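Local coordinates for protein 5-cytosine DNA methyltransferase (Entamoeba histolytica, PDB 3QV2) that probably transfers methyl groups from S-adenosyl-L-methionine to C5 of cytosine in DNA and tRNA, as a DNMT2-type member of the C5-methyltransferase family, at residues 21-26 / 312-317; 25-30 / 34-39; 168-173 / 281-286. All coordinates share one frame; numbering follows the deposited sequence.

Contact 1. Residues 21-26 / 312-317. With SAH (S-adenosyl-L-homocysteine), chain B.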
loop_
_atom_site.group_PDB
_atom_site.type_symbol
_atom_site.label_atom_id
_atom_site.label_comp_id
_atom_site.label_asym_id
_atom_site.label_seq_id
_atom_site.Cartn_x
_atom_site.Cartn_y
_atom_site.Cartn_z
ATOM N N GLY A 21 2.494 -7.815 3.001
ATOM C CA GLY A 21 3.577 -7.363 3.857
ATOM C C GLY A 21 4.189 -6.037 3.450
ATOM O O GLY A 21 5.387 -5.820 3.625
ATOM N N GLY A 22 3.365 -5.142 2.913
ATOM C CA GLY A 22 3.838 -3.836 2.496
ATOM C C GLY A 22 4.338 -2.998 3.658
ATOM O O GLY A 22 5.374 -2.340 3.563
ATOM N N LEU A 23 3.596 -3.020 4.761
ATOM C CA LEU A 23 3.965 -2.249 5.944
ATOM C C LEU A 23 5.259 -2.767 6.561
ATOM O O LEU A 23 6.112 -1.988 6.985
ATOM C CB LEU A 23 2.840 -2.273 6.977
ATOM C CG LEU A 23 1.488 -1.756 6.486
ATOM C CD1 LEU A 23 0.444 -1.864 7.583
ATOM C CD2 LEU A 23 1.613 -0.325 5.999
ATOM N N ARG A 24 5.399 -4.088 6.610
ATOM C CA ARG A 24 6.624 -4.706 7.101
ATOM C C ARG A 24 7.803 -4.339 6.207
ATOM O O ARG A 24 8.852 -3.908 6.688
ATOM C CB ARG A 24 6.463 -6.225 7.173
ATOM C CG ARG A 24 7.714 -6.966 7.612
ATOM C CD ARG A 24 7.408 -8.418 7.946
ATOM N NE ARG A 24 8.608 -9.151 8.343
ATOM C CZ ARG A 24 8.597 -10.347 8.921
ATOM N NH1 ARG A 24 7.446 -10.951 9.181
ATOM N NH2 ARG A 24 9.738 -10.939 9.246
ATOM N N SER A 25 7.620 -4.510 4.900
ATOM C CA SER A 25 8.653 -4.184 3.924
ATOM C C SER A 25 9.130 -2.746 4.084
ATOM O O SER A 25 10.330 -2.473 4.055
ATOM C CB SER A 25 8.127 -4.398 2.504
ATOM O OG SER A 25 7.754 -5.747 2.296
ATOM N N SER A 26 8.181 -1.830 4.247
ATOM C CA SER A 26 8.500 -0.419 4.419
ATOM C C SER A 26 9.425 -0.194 5.611
ATOM O O SER A 26 10.412 0.535 5.511
ATOM C CB SER A 26 7.219 0.398 4.591
ATOM O OG SER A 26 6.387 0.278 3.452
ATOM N N PHE A 312 8.327 2.833 -0.578
ATOM C CA PHE A 312 9.181 4.014 -0.642
ATOM C C PHE A 312 8.672 5.113 0.283
ATOM O O PHE A 312 9.401 5.597 1.147
ATOM C CB PHE A 312 9.266 4.548 -2.076
ATOM C CG PHE A 312 10.133 3.724 -2.985
ATOM C CD1 PHE A 312 11.507 3.690 -2.809
ATOM C CD2 PHE A 312 9.577 3.000 -4.025
ATOM C CE1 PHE A 312 12.309 2.937 -3.646
ATOM C CE2 PHE A 312 10.375 2.248 -4.866
ATOM C CZ PHE A 312 11.742 2.215 -4.675
ATOM N N VAL A 313 7.415 5.502 0.091
ATOM C CA VAL A 313 6.810 6.584 0.859
ATOM C C VAL A 313 6.686 6.237 2.339
ATOM O O VAL A 313 7.084 7.018 3.207
ATOM C CB VAL A 313 5.413 6.940 0.316
ATOM C CG1 VAL A 313 4.757 7.994 1.190
ATOM C CG2 VAL A 313 5.509 7.418 -1.125
ATOM N N ILE A 314 6.130 5.065 2.623
ATOM C CA ILE A 314 5.894 4.647 3.999
ATOM C C ILE A 314 7.192 4.546 4.795
ATOM O O ILE A 314 7.215 4.821 5.995
ATOM C CB ILE A 314 5.141 3.303 4.059
ATOM C CG1 ILE A 314 3.780 3.428 3.374
ATOM C CG2 ILE A 314 4.970 2.855 5.499
ATOM C CD1 ILE A 314 2.950 2.165 3.434
ATOM N N ALA A 315 8.271 4.156 4.125
ATOM C CA ALA A 315 9.572 4.050 4.777
ATOM C C ALA A 315 9.978 5.387 5.383
ATOM O O ALA A 315 10.432 5.450 6.524
ATOM C CB ALA A 315 10.626 3.569 3.795
ATOM N N GLN A 316 9.807 6.458 4.614
ATOM C CA GLN A 316 10.168 7.790 5.083
ATOM C C GLN A 316 9.256 8.266 6.210
ATOM O O GLN A 316 9.714 8.898 7.162
ATOM C CB GLN A 316 10.149 8.798 3.931
ATOM C CG GLN A 316 11.217 8.557 2.880
ATOM C CD GLN A 316 11.451 9.767 2.000
ATOM O OE1 GLN A 316 11.106 10.890 2.368
ATOM N NE2 GLN A 316 12.041 9.546 0.831
ATOM N N LEU A 317 7.968 7.960 6.102
ATOM C CA LEU A 317 6.998 8.391 7.102
ATOM C C LEU A 317 7.166 7.636 8.418
ATOM O O LEU A 317 6.946 8.193 9.493
ATOM C CB LEU A 317 5.572 8.233 6.569
ATOM C CG LEU A 317 5.277 9.028 5.294
ATOM C CD1 LEU A 317 3.839 8.829 4.859
ATOM C CD2 LEU A 317 5.576 10.505 5.509
HETATM N N SAH B . -1.201 -3.174 3.072
HETATM C CA SAH B . -1.273 -4.568 2.679
HETATM C CB SAH B . -2.651 -4.908 2.128
HETATM C CG SAH B . -3.845 -4.122 2.613
HETATM S SD SAH B . -5.444 -4.498 1.867
HETATM C C SAH B . -0.191 -4.858 1.671
HETATM O O SAH B . -0.352 -5.784 0.825
HETATM O OXT SAH B . 0.888 -4.172 1.676
HETATM C "C5'" SAH B . -6.609 -4.904 3.150
HETATM C "C4'" SAH B . -6.558 -6.266 3.739
HETATM O "O4'" SAH B . -7.353 -6.283 4.873
HETATM C "C3'" SAH B . -7.124 -7.232 2.795
HETATM O "O3'" SAH B . -6.126 -8.078 2.337
HETATM C "C2'" SAH B . -8.125 -7.986 3.505
HETATM O "O2'" SAH B . -7.915 -9.342 3.323
HETATM C "C1'" SAH B . -7.941 -7.621 4.912
HETATM N N9 SAH B . -9.167 -7.723 5.651
HETATM C C8 SAH B . -10.392 -7.259 5.369
HETATM N N7 SAH B . -11.198 -7.617 6.383
HETATM C C5 SAH B . -10.469 -8.307 7.292
HETATM C C6 SAH B . -10.779 -8.908 8.514
HETATM N N6 SAH B . -12.122 -8.862 9.039
HETATM N N1 SAH B . -9.795 -9.531 9.187
HETATM C C2 SAH B . -8.541 -9.588 8.719
HETATM N N3 SAH B . -8.221 -9.019 7.551
HETATM C C4 SAH B . -9.157 -8.380 6.826
#
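Ser26 meets Ile314 with a hydroxyl that is already spoken for, so two helices pack here through buried residues, a polar group laid against a branched aliphatic one, with no hydrogen bond between them. Ser26 OG sits 3.3 Å from Ile314 CB, and Ser26 CB presses on Ile314 CG2 at 3.5 Å, slightly closer than ordinary van der Waals contact. The hydroxyl can face a hydrocarbon because it turns back along its own helix: with OG beside the backbone N (chi1 -61°) it donates to Gly22 O at 2.8 Å. That carbonyl also takes the amide of Ser26, the two donors arriving from opposite faces of its plane. Ser25 OG and N grip Gly21 O in the same two-sided way.

The other branch of Ile314 runs out through CG1 to CD1, which touches Leu23 CD2 at 3.8 Å, the two side chains crossing obliquely; Ala315 CB rests against Ser26 O. Small residues let the backbones come near, Ser26 CA lying 4.6 Å from Ala315 CA; the short helical segments cross at -59°. Tyr174 of strand 172-178 also touches Ile314.

Gly21 is the N-cap of helix 22-29. Gly22 N makes a weak hydrogen bond of 2.9 Å to OXT of S-adenosyl-L-homocysteine, and OXT lies 3.1 Å from Gly22 CA, against a residue with no side chain. The C-terminal helix 311-321 returning to this helix is a C5-methyltransferase feature; the glycine-rich start that receives the carboxylate of the bound S-adenosyl-L-homocysteine is typical of the class I Rossmann-like fold.

Contact 2. Residues 25-30 / 34-39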
loop_
_atom_site.group_PDB
_atom_site.type_symbol
_atom_site.label_atom_id
_atom_site.label_comp_id
_atom_site.label_asym_id
_atom_site.label_seq_id
_atom_site.Cartn_x
_atom_site.Cartn_y
_atom_site.Cartn_z
ATOM N N SER A 25 7.620 -4.510 4.900
ATOM C CA SER A 25 8.653 -4.184 3.924
ATOM C C SER A 25 9.130 -2.746 4.084
ATOM O O SER A 25 10.330 -2.473 4.055
ATOM C CB SER A 25 8.127 -4.398 2.504
ATOM O OG SER A 25 7.754 -5.747 2.296
ATOM N N SER A 26 8.181 -1.830 4.247
ATOM C CA SER A 26 8.500 -0.419 4.419
ATOM C C SER A 26 9.425 -0.194 5.611
ATOM O O SER A 26 10.412 0.535 5.511
ATOM C CB SER A 26 7.219 0.398 4.591
ATOM O OG SER A 26 6.387 0.278 3.452
ATOM N N TYR A 27 9.095 -0.818 6.737
ATOM C CA TYR A 27 9.906 -0.699 7.941
ATOM C C TYR A 27 11.302 -1.270 7.722
ATOM O O TYR A 27 12.299 -0.663 8.109
ATOM C CB TYR A 27 9.236 -1.409 9.121
ATOM C CG TYR A 27 10.017 -1.306 10.413
ATOM C CD1 TYR A 27 9.800 -0.257 11.296
ATOM C CD2 TYR A 27 10.975 -2.255 10.748
ATOM C CE1 TYR A 27 10.513 -0.156 12.478
ATOM C CE2 TYR A 27 11.695 -2.162 11.926
ATOM C CZ TYR A 27 11.459 -1.112 12.787
ATOM O OH TYR A 27 12.168 -1.012 13.961
ATOM N N GLU A 28 11.366 -2.440 7.099
ATOM C CA GLU A 28 12.632 -3.140 6.915
ATOM C C GLU A 28 13.586 -2.414 5.966
ATOM O O GLU A 28 14.804 -2.533 6.097
ATOM C CB GLU A 28 12.392 -4.578 6.443
ATOM C CG GLU A 28 11.729 -5.470 7.485
ATOM C CD GLU A 28 11.586 -6.907 7.020
ATOM O OE1 GLU A 28 11.890 -7.183 5.841
ATOM O OE2 GLU A 28 11.172 -7.760 7.835
ATOM N N ARG A 29 13.037 -1.664 5.014
ATOM C CA ARG A 29 13.876 -0.936 4.065
ATOM C C ARG A 29 14.225 0.457 4.582
ATOM O O ARG A 29 15.122 1.114 4.053
ATOM C CB ARG A 29 13.207 -0.840 2.688
ATOM C CG ARG A 29 12.036 0.127 2.622
ATOM C CD ARG A 29 11.678 0.474 1.182
ATOM N NE ARG A 29 12.774 1.167 0.510
ATOM C CZ ARG A 29 13.275 0.817 -0.670
ATOM N NH1 ARG A 29 12.775 -0.220 -1.327
ATOM N NH2 ARG A 29 14.276 1.509 -1.197
ATOM N N SER A 30 13.519 0.901 5.616
ATOM C CA SER A 30 13.768 2.218 6.195
ATOM C C SER A 30 15.093 2.244 6.953
ATOM O O SER A 30 15.753 1.216 7.105
ATOM C CB SER A 30 12.625 2.629 7.124
ATOM O OG SER A 30 12.687 1.931 8.354
ATOM N N ILE A 34 16.191 -0.496 13.899
ATOM C CA ILE A 34 15.931 -1.261 15.109
ATOM C C ILE A 34 15.328 -2.596 14.697
ATOM O O ILE A 34 14.325 -2.631 13.988
ATOM C CB ILE A 34 14.958 -0.543 16.064
ATOM C CG1 ILE A 34 15.663 0.595 16.802
ATOM C CG2 ILE A 34 14.388 -1.524 17.075
ATOM C CD1 ILE A 34 15.639 1.910 16.066
ATOM N N ASN A 35 15.947 -3.693 15.118
ATOM C CA ASN A 35 15.404 -5.011 14.811
ATOM C C ASN A 35 13.998 -5.149 15.378
ATOM O O ASN A 35 13.740 -4.773 16.522
ATOM C CB ASN A 35 16.319 -6.118 15.334
ATOM C CG ASN A 35 17.658 -6.150 14.617
ATOM O OD1 ASN A 35 18.629 -5.539 15.063
ATOM N ND2 ASN A 35 17.712 -6.860 13.496
ATOM N N ALA A 36 13.085 -5.677 14.570
ATOM C CA ALA A 36 11.684 -5.757 14.965
ATOM C C ALA A 36 11.073 -7.127 14.692
ATOM O O ALA A 36 11.615 -7.921 13.922
ATOM C CB ALA A 36 10.879 -4.668 14.265
ATOM N N THR A 37 9.946 -7.396 15.342
ATOM C CA THR A 37 9.177 -8.609 15.096
ATOM C C THR A 37 7.808 -8.231 14.545
ATOM O O THR A 37 7.285 -7.159 14.849
ATOM C CB THR A 37 8.985 -9.434 16.380
ATOM O OG1 THR A 37 8.227 -8.673 17.330
ATOM C CG2 THR A 37 10.332 -9.802 16.987
ATOM N N PHE A 38 7.228 -9.113 13.738
ATOM C CA PHE A 38 5.940 -8.838 13.115
ATOM C C PHE A 38 4.953 -9.989 13.294
ATOM O O PHE A 38 5.294 -11.151 13.077
ATOM C CB PHE A 38 6.122 -8.538 11.625
ATOM C CG PHE A 38 6.912 -7.287 11.346
ATOM C CD1 PHE A 38 6.270 -6.075 11.153
ATOM C CD2 PHE A 38 8.294 -7.324 11.272
ATOM C CE1 PHE A 38 6.992 -4.924 10.896
ATOM C CE2 PHE A 38 9.023 -6.177 11.016
ATOM C CZ PHE A 38 8.370 -4.976 10.826
ATOM N N ILE A 39 3.730 -9.657 13.698
ATOM C CA ILE A 39 2.649 -10.635 13.788
ATOM C C ILE A 39 1.498 -10.209 12.883
ATOM O O ILE A 39 0.659 -9.397 13.273
ATOM C CB ILE A 39 2.128 -10.806 15.228
ATOM C CG1 ILE A 39 3.213 -11.407 16.127
ATOM C CG2 ILE A 39 0.900 -11.698 15.245
ATOM C CD1 ILE A 39 4.285 -10.424 16.547
#
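Tyr27 spans the gap between helix 22-29 and strand 36-41, the second and third elements of a beta-alpha-beta unit that begins with strand 11-16. The short helix and strand segments run nearly antiparallel, with their axes 10.6 Å apart at closest approach, and side chains fill the space between them.

The aromatic interaction is an offset edge-to-face pair. Phe38 turns its edge toward the face of Tyr27, with centroids 5.8 Å apart and planes at 71°; its leading atom, CZ, comes within 3.8 Å of Tyr27 CD2. Tyr27 reaches across because its CG is anti to the backbone N (chi1 -179°), which carries the ring out from the helix toward the strand.

Apolar packing continues along the same ring, where Ala36 CB lies 3.5 Å from Tyr27 CE2. Val11 of the neighbouring strand 11-16 touches Tyr27, Ile34 and Ala36 and joins this cluster.

At the exposed side, the Glu28 carboxylate passes the Phe38 ring with OE2 4.2 Å from CE2 of the phenylalanine, but the stronger partner of that oxygen is Arg24, one turn back on the helix, through a salt bridge.

One hydrogen bond joins the two segments: Tyr27 OH donates to Ile34 O at 2.7 Å, the acceptor lying in the plane of the tyrosine ring and the hydroxyl tilted 27° from the plane of the Ile34 carbonyl.

Contact 3. Residues 168-173 / 281-286. With SO4 (sulfate ion), chain E.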
loop_
_atom_site.group_PDB
_atom_site.type_symbol
_atom_site.label_atom_id
_atom_site.label_comp_id
_atom_site.label_asym_id
_atom_site.label_seq_id
_atom_site.Cartn_x
_atom_site.Cartn_y
_atom_site.Cartn_z
ATOM N N ASN A 168 5.707 7.105 -10.042
ATOM C CA ASN A 168 4.410 6.450 -9.912
ATOM C C ASN A 168 3.441 7.265 -9.069
ATOM O O ASN A 168 3.751 7.644 -7.940
ATOM C CB ASN A 168 4.565 5.047 -9.323
ATOM C CG ASN A 168 3.232 4.348 -9.130
ATOM O OD1 ASN A 168 2.707 4.281 -8.019
ATOM N ND2 ASN A 168 2.675 3.828 -10.218
ATOM N N SER A 169 2.265 7.532 -9.624
ATOM C CA SER A 169 1.246 8.287 -8.912
ATOM C C SER A 169 0.360 7.375 -8.078
ATOM O O SER A 169 -0.423 6.593 -8.615
ATOM C CB SER A 169 0.395 9.094 -9.891
ATOM O OG SER A 169 1.171 10.083 -10.545
ATOM N N ARG A 170 0.492 7.476 -6.760
ATOM C CA ARG A 170 -0.355 6.718 -5.849
ATOM C C ARG A 170 -0.657 7.547 -4.607
ATOM O O ARG A 170 -0.175 7.249 -3.515
ATOM C CB ARG A 170 0.306 5.392 -5.462
ATOM C CG ARG A 170 -0.627 4.425 -4.748
ATOM C CD ARG A 170 0.068 3.114 -4.419
ATOM N NE ARG A 170 -0.850 2.148 -3.821
ATOM C CZ ARG A 170 -1.548 1.256 -4.514
ATOM N NH1 ARG A 170 -1.432 1.202 -5.833
ATOM N NH2 ARG A 170 -2.361 0.415 -3.888
ATOM N N THR A 171 -1.454 8.594 -4.788
ATOM C CA THR A 171 -1.818 9.483 -3.694
ATOM C C THR A 171 -2.554 8.730 -2.592
ATOM O O THR A 171 -3.629 8.174 -2.816
ATOM C CB THR A 171 -2.698 10.643 -4.191
ATOM O OG1 THR A 171 -2.024 11.336 -5.249
ATOM C CG2 THR A 171 -2.996 11.611 -3.059
ATOM N N ARG A 172 -1.966 8.712 -1.401
ATOM C CA ARG A 172 -2.560 8.016 -0.266
ATOM C C ARG A 172 -2.537 8.858 1.006
ATOM O O ARG A 172 -1.808 9.847 1.104
ATOM C CB ARG A 172 -1.853 6.681 -0.021
ATOM C CG ARG A 172 -2.115 5.629 -1.089
ATOM C CD ARG A 172 -3.585 5.242 -1.138
ATOM N NE ARG A 172 -3.815 4.071 -1.980
ATOM C CZ ARG A 172 -4.135 4.127 -3.268
ATOM N NH1 ARG A 172 -4.325 3.008 -3.954
ATOM N NH2 ARG A 172 -4.269 5.300 -3.870
ATOM N N TYR A 173 -3.347 8.455 1.977
ATOM C CA TYR A 173 -3.438 9.148 3.253
ATOM C C TYR A 173 -2.698 8.352 4.319
ATOM O O TYR A 173 -2.841 7.131 4.403
ATOM C CB TYR A 173 -4.905 9.336 3.637
ATOM C CG TYR A 173 -5.133 10.045 4.953
ATOM C CD1 TYR A 173 -4.568 11.288 5.203
ATOM C CD2 TYR A 173 -5.934 9.480 5.934
ATOM C CE1 TYR A 173 -4.783 11.942 6.404
ATOM C CE2 TYR A 173 -6.157 10.125 7.135
ATOM C CZ TYR A 173 -5.580 11.355 7.364
ATOM O OH TYR A 173 -5.799 12.001 8.558
ATOM N N LYS A 281 8.529 -3.947 -7.989
ATOM C CA LYS A 281 9.708 -3.094 -7.894
ATOM C C LYS A 281 9.332 -1.619 -7.773
ATOM O O LYS A 281 9.968 -0.865 -7.036
ATOM C CB LYS A 281 10.638 -3.317 -9.090
ATOM C CG LYS A 281 11.444 -4.606 -9.012
ATOM C CD LYS A 281 12.343 -4.785 -10.223
ATOM C CE LYS A 281 11.538 -5.107 -11.470
ATOM N NZ LYS A 281 12.415 -5.370 -12.644
ATOM N N ILE A 282 8.294 -1.211 -8.493
ATOM C CA ILE A 282 7.836 0.174 -8.444
ATOM C C ILE A 282 7.292 0.529 -7.060
ATOM O O ILE A 282 7.445 1.660 -6.597
ATOM C CB ILE A 282 6.761 0.456 -9.511
ATOM C CG1 ILE A 282 7.350 0.293 -10.918
ATOM C CG2 ILE A 282 6.194 1.851 -9.336
ATOM C CD1 ILE A 282 6.360 0.576 -12.031
ATOM N N HIS A 283 6.666 -0.442 -6.403
ATOM C CA HIS A 283 6.122 -0.230 -5.064
ATOM C C HIS A 283 7.205 -0.311 -3.990
ATOM O O HIS A 283 6.939 -0.080 -2.811
ATOM C CB HIS A 283 4.992 -1.219 -4.768
ATOM C CG HIS A 283 3.713 -0.901 -5.480
ATOM N ND1 HIS A 283 2.502 -1.459 -5.121
ATOM C CD2 HIS A 283 3.452 -0.085 -6.526
ATOM C CE1 HIS A 283 1.556 -0.999 -5.916
ATOM N NE2 HIS A 283 2.104 -0.163 -6.780
ATOM N N GLY A 284 8.421 -0.648 -4.403
ATOM C CA GLY A 284 9.568 -0.590 -3.515
ATOM C C GLY A 284 9.779 -1.790 -2.611
ATOM O O GLY A 284 10.395 -1.664 -1.553
ATOM N N PHE A 285 9.279 -2.952 -3.015
ATOM C CA PHE A 285 9.557 -4.180 -2.277
ATOM C C PHE A 285 10.990 -4.629 -2.554
ATOM O O PHE A 285 11.565 -4.273 -3.582
ATOM C CB PHE A 285 8.563 -5.282 -2.650
ATOM C CG PHE A 285 7.163 -5.024 -2.168
ATOM C CD1 PHE A 285 6.669 -5.672 -1.047
ATOM C CD2 PHE A 285 6.343 -4.130 -2.833
ATOM C CE1 PHE A 285 5.381 -5.435 -0.603
ATOM C CE2 PHE A 285 5.056 -3.888 -2.394
ATOM C CZ PHE A 285 4.575 -4.540 -1.277
ATOM N N SER A 286 11.567 -5.402 -1.638
ATOM C CA SER A 286 12.953 -5.838 -1.781
ATOM C C SER A 286 13.133 -6.633 -3.068
ATOM O O SER A 286 12.196 -7.264 -3.554
ATOM C CB SER A 286 13.392 -6.678 -0.580
ATOM O OG SER A 286 12.694 -7.909 -0.536
HETATM S S SO4 E . 15.063 -8.193 -11.473
HETATM O O1 SO4 E . 13.899 -8.599 -12.251
HETATM O O2 SO4 E . 15.153 -6.727 -11.492
HETATM O O3 SO4 E . 14.921 -8.694 -10.103
HETATM O O4 SO4 E . 16.300 -8.765 -12.006
HETATM O O HOH W 1 0.669 2.022 -7.736
#
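Arg170 and His283 cross at about a right angle, their flat groups inclined by 56°. The imidazole corner comes over one face of the guanidinium, near its rim, with His283 CE1 3.7 Å from Arg170 NH1; Arg172 NH1 lies over the opposite face. An extended chain from CG to NE carries Arg170 to this meeting, while His283 ND1 is paired with Ser308 OG.

Asn168 and Ile282 also cross at about a right angle, but this pair meets through carbon: Ile282 CG2 packs on Asn168 CB at 3.6 Å. A chi1 of 178° swings Asn168 CG away from its own N, and the amide turns OD1 toward a water and ND2 toward Thr232 OG1.

That water collects the three polar side chains: it donates to Asn168 OD1 at 3.1 Å, accepts from Arg170 NH1 at 3.0 Å and lies 2.8 Å from His283 NE2.

Helix 276-282 passes into a Schellman motif at Gly284, and the run into strand 172-178 is consistent with the family's QxRxR-type motif, here beginning with Asn168. NH1 of Arg170 also donates to Phe235 O and NH2 to Gly306 O, so neutral acceptors probably hold its head in a set orientation, close to the predicted active-site Cys86.

Overall arrangement
Contacts 1 and 3 are buried, their centres 8 and 7 Å from the centre of the chain, whereas contact 2 lies about 15 Å out and is partly exposed. Helix 22-29 serves contacts 1 and 2, which share Ser25 and Ser26: one flank packs on the C-terminal helix, another on the sheet. Contact 3 lies on the loop leading into strand 172-178 of the same sheet and, along the chain, falls inside the loop closed by contact 1. Gly284 ties it to both: Phe312 packs on it, and Arg29 NH1 bonds its O. Chemistry follows place: helix-helix packing beside the ligand, an aromatic pair with one hydrogen bond at the edge strand, a buried water network near the predicted active site.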